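PDB 5CE6: FACT-Spt16 from Cicer arietinum, which probably acts as a histone chaperone within the FACT complex, its N-terminal domain being associated with binding of histones H3-H4 during transcription. Local coordinates for residues E84-F89 / D171-K176; I265-I270 / I381-S386. All coordinates share one frame; numbering follows the deposited sequence.

In the fold
The two contacts lie in series along the chain and in different parts of it. Interaction 1 sits in the N-terminal lobe, where strand 85-89 meets helix 168-179; interaction 2 joins two loops of the M24 metallopeptidase-like part and lies near the middle of the chain, about 4 Å from its centre. Their centres are 26 Å apart and their nearest atoms about 12 Å, so they do not touch. Helix 69-78 links them indirectly: it packs on strand 85-89 through Phe74 and reaches the 381-386 loop through Ala72 and Trp76. Neither contact includes the potassium-binding residues Ala295, Ser420 and Asn422.

Interaction 1. Residues E84-F89 / D171-K176; sequences ETIMVF and DLWAEK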
ATOM      1  N   GLU A  84     -12.847 -14.223  -8.153  1.00 20.29           N
ATOM      2  CA  GLU A  84     -14.242 -14.617  -8.338  1.00 20.20           C
ATOM      3  C   GLU A  84     -14.763 -15.485  -7.184  1.00 18.62           C
ATOM      4  O   GLU A  84     -15.356 -16.551  -7.391  1.00 21.08           O
ATOM      5  CB  GLU A  84     -14.451 -15.293  -9.697  1.00 23.89           C
ATOM      6  CG  GLU A  84     -15.875 -15.191 -10.208  1.00 30.56           C
ATOM      7  CD  GLU A  84     -16.048 -15.775 -11.593  1.00 35.07           C
ATOM      8  OE1 GLU A  84     -15.582 -16.912 -11.832  1.00 32.85           O
ATOM      9  OE2 GLU A  84     -16.655 -15.089 -12.441  1.00 33.21           O
ATOM     10  N   THR A  85     -14.531 -15.005  -5.964  1.00 19.85           N
ATOM     11  CA  THR A  85     -14.927 -15.726  -4.762  1.00 22.91           C
ATOM     12  C   THR A  85     -15.630 -14.772  -3.806  1.00 17.28           C
ATOM     13  O   THR A  85     -15.207 -13.633  -3.635  1.00 18.95           O
ATOM     14  CB  THR A  85     -13.702 -16.362  -4.067  1.00 20.31           C
ATOM     15  OG1 THR A  85     -13.125 -17.354  -4.924  1.00 21.70           O
ATOM     16  CG2 THR A  85     -14.086 -17.024  -2.751  1.00 20.15           C
ATOM     17  N   ILE A  86     -16.715 -15.242  -3.196  1.00 19.82           N
ATOM     18  CA  ILE A  86     -17.386 -14.495  -2.136  1.00 18.01           C
ATOM     19  C   ILE A  86     -17.229 -15.259  -0.820  1.00 18.09           C
ATOM     20  O   ILE A  86     -17.448 -16.467  -0.774  1.00 18.82           O
ATOM     21  CB  ILE A  86     -18.879 -14.360  -2.443  1.00 22.83           C
ATOM     22  CG1 ILE A  86     -19.096 -13.550  -3.729  1.00 19.15           C
ATOM     23  CG2 ILE A  86     -19.619 -13.740  -1.271  1.00 20.50           C
ATOM     24  CD1 ILE A  86     -20.474 -13.796  -4.364  1.00 20.49           C
ATOM     25  N   MET A  87     -16.854 -14.560   0.246  1.00 17.44           N
ATOM     26  CA  MET A  87     -16.729 -15.200   1.552  1.00 17.60           C
ATOM     27  C   MET A  87     -17.522 -14.411   2.581  1.00 19.03           C
ATOM     28  O   MET A  87     -17.358 -13.193   2.694  1.00 18.97           O
ATOM     29  CB  MET A  87     -15.257 -15.293   1.965  1.00 16.71           C
ATOM     30  CG  MET A  87     -15.017 -15.941   3.305  1.00 25.48           C
ATOM     31  SD  MET A  87     -13.284 -16.426   3.458  1.00 24.16           S
ATOM     32  CE  MET A  87     -12.461 -14.856   3.244  1.00 28.67           C
ATOM     33  N   VAL A  88     -18.380 -15.105   3.322  1.00 18.76           N
ATOM     34  CA  VAL A  88     -19.227 -14.457   4.321  1.00 19.21           C
ATOM     35  C   VAL A  88     -19.021 -15.053   5.711  1.00 19.47           C
ATOM     36  O   VAL A  88     -19.249 -16.245   5.935  1.00 21.56           O
ATOM     37  CB  VAL A  88     -20.719 -14.544   3.950  1.00 21.90           C
ATOM     38  CG1 VAL A  88     -21.570 -13.944   5.056  1.00 22.20           C
ATOM     39  CG2 VAL A  88     -20.982 -13.818   2.636  1.00 20.70           C
ATOM     40  N   PHE A  89     -18.599 -14.206   6.640  1.00 19.52           N
ATOM     41  CA  PHE A  89     -18.365 -14.628   8.013  1.00 19.27           C
ATOM     42  C   PHE A  89     -19.603 -14.387   8.842  1.00 20.35           C
ATOM     43  O   PHE A  89     -20.176 -13.308   8.781  1.00 20.42           O
ATOM     44  CB  PHE A  89     -17.216 -13.823   8.611  1.00 18.29           C
ATOM     45  CG  PHE A  89     -15.942 -13.932   7.840  1.00 17.27           C
ATOM     46  CD1 PHE A  89     -15.645 -13.022   6.831  1.00 21.24           C
ATOM     47  CD2 PHE A  89     -15.038 -14.941   8.123  1.00 17.19           C
ATOM     48  CE1 PHE A  89     -14.467 -13.122   6.113  1.00 16.86           C
ATOM     49  CE2 PHE A  89     -13.860 -15.054   7.417  1.00 19.93           C
ATOM     50  CZ  PHE A  89     -13.568 -14.143   6.409  1.00 21.42           C
ATOM     51  N   ASP A 171     -21.320  -8.216  -9.241  1.00 25.45           N
ATOM     52  CA  ASP A 171     -22.469  -7.387  -9.600  1.00 30.21           C
ATOM     53  C   ASP A 171     -23.755  -7.970  -9.032  1.00 28.25           C
ATOM     54  O   ASP A 171     -24.552  -7.267  -8.402  1.00 30.16           O
ATOM     55  CB  ASP A 171     -22.600  -7.271 -11.122  1.00 37.49           C
ATOM     56  CG  ASP A 171     -21.697  -6.207 -11.713  1.00 41.57           C
ATOM     57  OD1 ASP A 171     -21.258  -5.311 -10.961  1.00 40.64           O
ATOM     58  OD2 ASP A 171     -21.441  -6.263 -12.935  1.00 45.09           O
ATOM     59  N   LEU A 172     -23.950  -9.265  -9.257  1.00 24.42           N
ATOM     60  CA  LEU A 172     -25.147  -9.939  -8.788  1.00 28.30           C
ATOM     61  C   LEU A 172     -25.202  -9.946  -7.263  1.00 28.64           C
ATOM     62  O   LEU A 172     -26.246  -9.661  -6.663  1.00 26.92           O
ATOM     63  CB  LEU A 172     -25.208 -11.366  -9.344  1.00 29.24           C
ATOM     64  CG  LEU A 172     -26.401 -12.222  -8.912  1.00 27.04           C
ATOM     65  CD1 LEU A 172     -27.704 -11.528  -9.260  1.00 37.40           C
ATOM     66  CD2 LEU A 172     -26.351 -13.607  -9.554  1.00 27.70           C
ATOM     67  N   TRP A 173     -24.071 -10.265  -6.640  1.00 24.82           N
ATOM     68  CA  TRP A 173     -23.995 -10.341  -5.189  1.00 24.08           C
ATOM     69  C   TRP A 173     -24.345  -8.999  -4.557  1.00 24.07           C
ATOM     70  O   TRP A 173     -25.125  -8.936  -3.608  1.00 24.81           O
ATOM     71  CB  TRP A 173     -22.596 -10.799  -4.755  1.00 22.11           C
ATOM     72  CG  TRP A 173     -22.360 -10.778  -3.269  1.00 20.95           C
ATOM     73  CD1 TRP A 173     -21.448 -10.011  -2.596  1.00 25.24           C
ATOM     74  CD2 TRP A 173     -23.038 -11.555  -2.271  1.00 21.65           C
ATOM     75  NE1 TRP A 173     -21.520 -10.259  -1.249  1.00 26.31           N
ATOM     76  CE2 TRP A 173     -22.483 -11.207  -1.021  1.00 20.89           C
ATOM     77  CE3 TRP A 173     -24.058 -12.514  -2.313  1.00 22.93           C
ATOM     78  CZ2 TRP A 173     -22.916 -11.782   0.178  1.00 21.38           C
ATOM     79  CZ3 TRP A 173     -24.489 -13.084  -1.119  1.00 23.39           C
ATOM     80  CH2 TRP A 173     -23.916 -12.718   0.108  1.00 22.62           C
ATOM     81  N   ALA A 174     -23.762  -7.931  -5.089  1.00 29.23           N
ATOM     82  CA  ALA A 174     -24.032  -6.595  -4.577  1.00 27.13           C
ATOM     83  C   ALA A 174     -25.512  -6.263  -4.706  1.00 32.08           C
ATOM     84  O   ALA A 174     -26.101  -5.657  -3.806  1.00 35.55           O
ATOM     85  CB  ALA A 174     -23.183  -5.560  -5.302  1.00 31.61           C
ATOM     86  N   GLU A 175     -26.117  -6.676  -5.819  1.00 33.18           N
ATOM     87  CA  GLU A 175     -27.540  -6.436  -6.049  1.00 30.14           C
ATOM     88  C   GLU A 175     -28.398  -7.235  -5.076  1.00 33.79           C
ATOM     89  O   GLU A 175     -29.413  -6.745  -4.585  1.00 34.40           O
ATOM     90  CB  GLU A 175     -27.927  -6.760  -7.498  1.00 36.37           C
ATOM     91  CG  GLU A 175     -29.380  -6.435  -7.834  1.00 51.46           C
ATOM     92  CD  GLU A 175     -29.588  -6.064  -9.296  1.00 61.51           C
ATOM     93  OE1 GLU A 175     -28.834  -6.568 -10.159  1.00 62.68           O
ATOM     94  OE2 GLU A 175     -30.506  -5.261  -9.577  1.00 63.98           O
ATOM     95  N   LYS A 176     -27.978  -8.465  -4.790  1.00 29.67           N
ATOM     96  CA  LYS A 176     -28.713  -9.324  -3.870  1.00 34.03           C
ATOM     97  C   LYS A 176     -28.604  -8.866  -2.412  1.00 27.16           C
ATOM     98  O   LYS A 176     -29.559  -8.998  -1.641  1.00 29.95           O
ATOM     99  CB  LYS A 176     -28.263 -10.782  -4.013  1.00 32.00           C
ATOM    100  CG  LYS A 176     -28.790 -11.454  -5.279  1.00 32.25           C
ATOM    101  CD  LYS A 176     -28.516 -12.954  -5.294  1.00 32.43           C
ATOM    102  CE  LYS A 176     -29.225 -13.650  -6.459  1.00 29.84           C
ATOM    103  NZ  LYS A 176     -30.699 -13.669  -6.302  1.00 31.60           N
TER
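Ile86 and Val88 present their side chains to the indole of Trp173, joining strand 85-89 to helix 168-179 in the alpha/beta lobe, whose six-stranded mixed sheet has helices packed on both faces. The strand is internal, between 93-98 and 53-58, and the contact is entirely apolar, with no hydrogen bond across it. The nearest alpha carbons, Ile86 CA and Trp173 CA, are 8.4 Å apart, a spacing that the large indole bridges.

The tight part is an isoleucine spread over an aromatic face. Ile86 CG2 makes a CH-pi contact 4.0 Å from the centroid of the five-membered ring of Trp173, only 18° off the ring normal. The other branch of the same residue brings Ile86 CD1 to 3.7 Å from Trp173 CB, at the root of the ring. The anti placement of Trp173 CG relative to its backbone N (chi1 174°) extends the indole off the helix toward the strand. Towards the benzo end, Val88 takes over obliquely. Replacing Trp173 with an alanine would probably open a gap between helix and sheet, leaving the Ile86 methyls without the ring face they rest on.

The other side of the helix is looser. Asp171 and Glu175 are exposed and make no contact with the strand, while Lys176 NZ turns to a salt bridge with Asp137 on helix 133-145. That helix also closes the buried side, Ile140 touching Trp173 and Ile139 touching Val88. Met87 points to the opposite face of the sheet and packs on Phe74. Ile86 CG2, Ile86 CD1 and Val88 CG2 all lie on the same side of the indole plane, Val88 CG2 being 3.7 Å from Trp173 CZ2.

Interaction 2. Residues I265-I270 / I381-S386; sequences ICYPPI and IEFRES
The hydroxyl of Tyr267, whose ring packs against Phe383, is hydrogen-bonded to OD1 of Asn312 on strand 309-319. That bond anchors the far end of the tyrosine and leaves its ring edge to make the contact with the 381-386 loop.

The two rings form an offset edge-to-face pair. Their centroids are 5.1 Å apart and their planes are inclined at 69°, with the edge of Tyr267 directed at the face of Phe383. Within that edge, Tyr267 CD2 stands over the phenyl face, displaced toward its rim, while Tyr267 CE2 comes to 3.3 Å from Phe383 CZ, a close fit for two ring carbons. Phe383 extends from its loop with CG anti to the backbone N (chi1 -176°), which carries the phenyl across to the other loop.

Cys266 fills in beside the same phenyl. Its CB lies 3.7 Å from Phe383 CD1, and SG makes a sulfur-aromatic approach 5.2 Å from the ring centroid; at 69° off the normal the sulfur comes in obliquely. Both loops also lean on the sheet, since Cys266 and Phe383 each touch Cys310 of strand 309-319.

Residues of the N-terminal lobe hold the surroundings: Cys266 O is hydrogen-bonded to Tyr67 OH, and Glu382 OE2 forms a salt bridge with Lys69 NZ. The aromatic contact thus joins two loops beside the lobe boundary, in a part consistent with the pita-bread fold of the M24 metallopeptidase family.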
ATOM      1  N   ILE A 265       6.262  -6.286  -8.423  1.00 18.62           N
ATOM      2  CA  ILE A 265       6.384  -4.838  -8.331  1.00 13.25           C
ATOM      3  C   ILE A 265       5.110  -4.292  -7.694  1.00 15.08           C
ATOM      4  O   ILE A 265       4.018  -4.797  -7.945  1.00 16.83           O
ATOM      5  CB  ILE A 265       6.615  -4.169  -9.715  1.00 31.15           C
ATOM      6  CG1 ILE A 265       5.398  -4.358 -10.622  1.00 38.22           C
ATOM      7  CG2 ILE A 265       7.867  -4.727 -10.379  1.00 34.09           C
ATOM      8  CD1 ILE A 265       5.433  -3.537 -11.900  1.00 35.88           C
ATOM      9  N   CYS A 266       5.234  -3.269  -6.858  1.00 11.08           N
ATOM     10  CA  CYS A 266       4.050  -2.700  -6.212  1.00 12.10           C
ATOM     11  C   CYS A 266       3.247  -1.857  -7.173  1.00 16.59           C
ATOM     12  O   CYS A 266       2.020  -1.768  -7.067  1.00 17.38           O
ATOM     13  CB  CYS A 266       4.437  -1.820  -5.021  1.00 13.64           C
ATOM     14  SG  CYS A 266       5.240  -2.736  -3.721  1.00 14.38           S
ATOM     15  N   TYR A 267       3.958  -1.217  -8.092  1.00  9.89           N
ATOM     16  CA  TYR A 267       3.354  -0.348  -9.096  1.00 11.78           C
ATOM     17  C   TYR A 267       4.425  -0.119 -10.152  1.00 14.25           C
ATOM     18  O   TYR A 267       5.605  -0.364  -9.881  1.00 13.95           O
ATOM     19  CB  TYR A 267       2.902   0.979  -8.473  1.00 12.58           C
ATOM     20  CG  TYR A 267       4.014   1.755  -7.782  1.00  9.37           C
ATOM     21  CD1 TYR A 267       4.814   2.634  -8.488  1.00 10.10           C
ATOM     22  CD2 TYR A 267       4.263   1.585  -6.433  1.00 10.53           C
ATOM     23  CE1 TYR A 267       5.824   3.344  -7.859  1.00  9.05           C
ATOM     24  CE2 TYR A 267       5.273   2.274  -5.800  1.00 10.07           C
ATOM     25  CZ  TYR A 267       6.054   3.150  -6.518  1.00 13.50           C
ATOM     26  OH  TYR A 267       7.055   3.850  -5.876  1.00 14.46           O
ATOM     27  N   PRO A 268       4.025   0.313 -11.362  1.00 14.11           N
ATOM     28  CA  PRO A 268       5.043   0.566 -12.384  1.00 14.15           C
ATOM     29  C   PRO A 268       5.907   1.722 -11.922  1.00 10.95           C
ATOM     30  O   PRO A 268       5.344   2.755 -11.550  1.00 13.46           O
ATOM     31  CB  PRO A 268       4.218   0.991 -13.601  1.00 18.27           C
ATOM     32  CG  PRO A 268       2.870   0.349 -13.385  1.00 22.43           C
ATOM     33  CD  PRO A 268       2.657   0.441 -11.900  1.00 19.77           C
ATOM     34  N   PRO A 269       7.234   1.533 -11.906  1.00 13.00           N
ATOM     35  CA  PRO A 269       8.154   2.553 -11.390  1.00 10.37           C
ATOM     36  C   PRO A 269       7.889   3.915 -11.998  1.00 11.83           C
ATOM     37  O   PRO A 269       7.527   4.006 -13.176  1.00 13.10           O
ATOM     38  CB  PRO A 269       9.517   2.021 -11.828  1.00 11.28           C
ATOM     39  CG  PRO A 269       9.337   0.514 -11.696  1.00 18.52           C
ATOM     40  CD  PRO A 269       7.946   0.280 -12.238  1.00 13.97           C
ATOM     41  N   ILE A 270       8.056   4.957 -11.194  1.00  8.92           N
ATOM     42  CA  ILE A 270       7.725   6.307 -11.624  1.00  9.02           C
ATOM     43  C   ILE A 270       9.004   7.070 -11.868  1.00 13.25           C
ATOM     44  O   ILE A 270       9.839   7.171 -10.984  1.00 13.25           O
ATOM     45  CB  ILE A 270       6.897   7.031 -10.548  1.00  8.75           C
ATOM     46  CG1 ILE A 270       5.508   6.375 -10.437  1.00 14.51           C
ATOM     47  CG2 ILE A 270       6.787   8.538 -10.850  1.00 14.63           C
ATOM     48  CD1 ILE A 270       4.763   6.730  -9.141  1.00 13.38           C
ATOM     49  N   ILE A 381       0.215  -5.560   3.060  1.00  9.79           N
ATOM     50  CA  ILE A 381      -0.345  -6.231   1.896  1.00  8.29           C
ATOM     51  C   ILE A 381      -0.917  -5.217   0.896  1.00  8.86           C
ATOM     52  O   ILE A 381      -0.722  -5.339  -0.318  1.00 13.22           O
ATOM     53  CB  ILE A 381      -1.406  -7.258   2.318  1.00 10.44           C
ATOM     54  CG1 ILE A 381      -0.787  -8.243   3.301  1.00 13.99           C
ATOM     55  CG2 ILE A 381      -1.958  -7.976   1.102  1.00 14.06           C
ATOM     56  CD1 ILE A 381      -1.774  -9.305   3.840  1.00 14.87           C
ATOM     57  N   GLU A 382      -1.636  -4.227   1.411  1.00 10.40           N
ATOM     58  CA  GLU A 382      -2.081  -3.099   0.605  1.00 10.88           C
ATOM     59  C   GLU A 382      -0.942  -2.107   0.464  1.00 11.51           C
ATOM     60  O   GLU A 382      -0.256  -1.788   1.438  1.00 10.77           O
ATOM     61  CB  GLU A 382      -3.253  -2.392   1.281  1.00 10.37           C
ATOM     62  CG  GLU A 382      -4.464  -3.290   1.568  1.00 14.00           C
ATOM     63  CD  GLU A 382      -5.406  -2.644   2.548  1.00 19.08           C
ATOM     64  OE1 GLU A 382      -5.157  -2.741   3.774  1.00 17.02           O
ATOM     65  OE2 GLU A 382      -6.368  -2.000   2.093  1.00 22.93           O
ATOM     66  N   PHE A 383      -0.748  -1.585  -0.739  1.00 10.99           N
ATOM     67  CA  PHE A 383       0.268  -0.553  -0.900  1.00 11.70           C
ATOM     68  C   PHE A 383      -0.090   0.717  -0.119  1.00 13.97           C
ATOM     69  O   PHE A 383       0.780   1.415   0.432  1.00 12.46           O
ATOM     70  CB  PHE A 383       0.471  -0.223  -2.377  1.00 12.05           C
ATOM     71  CG  PHE A 383       1.566   0.764  -2.594  1.00 10.37           C
ATOM     72  CD1 PHE A 383       2.896   0.365  -2.494  1.00 11.61           C
ATOM     73  CD2 PHE A 383       1.270   2.088  -2.856  1.00 15.59           C
ATOM     74  CE1 PHE A 383       3.923   1.291  -2.642  1.00 12.05           C
ATOM     75  CE2 PHE A 383       2.281   3.014  -3.016  1.00 17.09           C
ATOM     76  CZ  PHE A 383       3.604   2.614  -2.921  1.00 11.68           C
ATOM     77  N   ARG A 384      -1.383   1.020  -0.080  1.00 12.45           N
ATOM     78  CA  ARG A 384      -1.862   2.192   0.607  1.00  8.75           C
ATOM     79  C   ARG A 384      -2.937   1.819   1.628  1.00 15.83           C
ATOM     80  O   ARG A 384      -4.064   1.471   1.263  1.00 17.30           O
ATOM     81  CB  ARG A 384      -2.419   3.154  -0.439  1.00 15.39           C
ATOM     82  CG  ARG A 384      -2.702   4.532   0.026  1.00 25.08           C
ATOM     83  CD  ARG A 384      -3.046   5.391  -1.178  1.00 25.93           C
ATOM     84  NE  ARG A 384      -3.563   6.681  -0.762  1.00 34.94           N
ATOM     85  CZ  ARG A 384      -2.796   7.739  -0.537  1.00 33.00           C
ATOM     86  NH1 ARG A 384      -1.482   7.646  -0.706  1.00 28.70           N
ATOM     87  NH2 ARG A 384      -3.342   8.884  -0.151  1.00 44.01           N
ATOM     88  N   GLU A 385      -2.575   1.873   2.906  1.00 13.92           N
ATOM     89  CA  GLU A 385      -3.536   1.697   3.990  1.00 17.27           C
ATOM     90  C   GLU A 385      -4.182   3.049   4.316  1.00 20.88           C
ATOM     91  O   GLU A 385      -3.627   3.868   5.053  1.00 24.30           O
ATOM     92  CB  GLU A 385      -2.851   1.076   5.209  1.00 14.15           C
ATOM     93  CG  GLU A 385      -2.241  -0.294   4.881  1.00 14.03           C
ATOM     94  CD  GLU A 385      -1.548  -0.956   6.058  1.00 11.00           C
ATOM     95  OE1 GLU A 385      -1.434  -0.330   7.136  1.00 14.36           O
ATOM     96  OE2 GLU A 385      -1.104  -2.110   5.899  1.00 15.17           O
ATOM     97  N   SER A 386      -5.357   3.281   3.742  1.00 29.60           N
ATOM     98  CA  SER A 386      -5.996   4.594   3.807  1.00 30.70           C
ATOM     99  C   SER A 386      -6.333   5.073   5.220  1.00 36.72           C
ATOM    100  O   SER A 386      -6.304   6.275   5.484  1.00 35.22           O
ATOM    101  CB  SER A 386      -7.240   4.630   2.919  1.00 39.26           C
ATOM    102  OG  SER A 386      -6.888   4.438   1.560  1.00 48.12           O
TER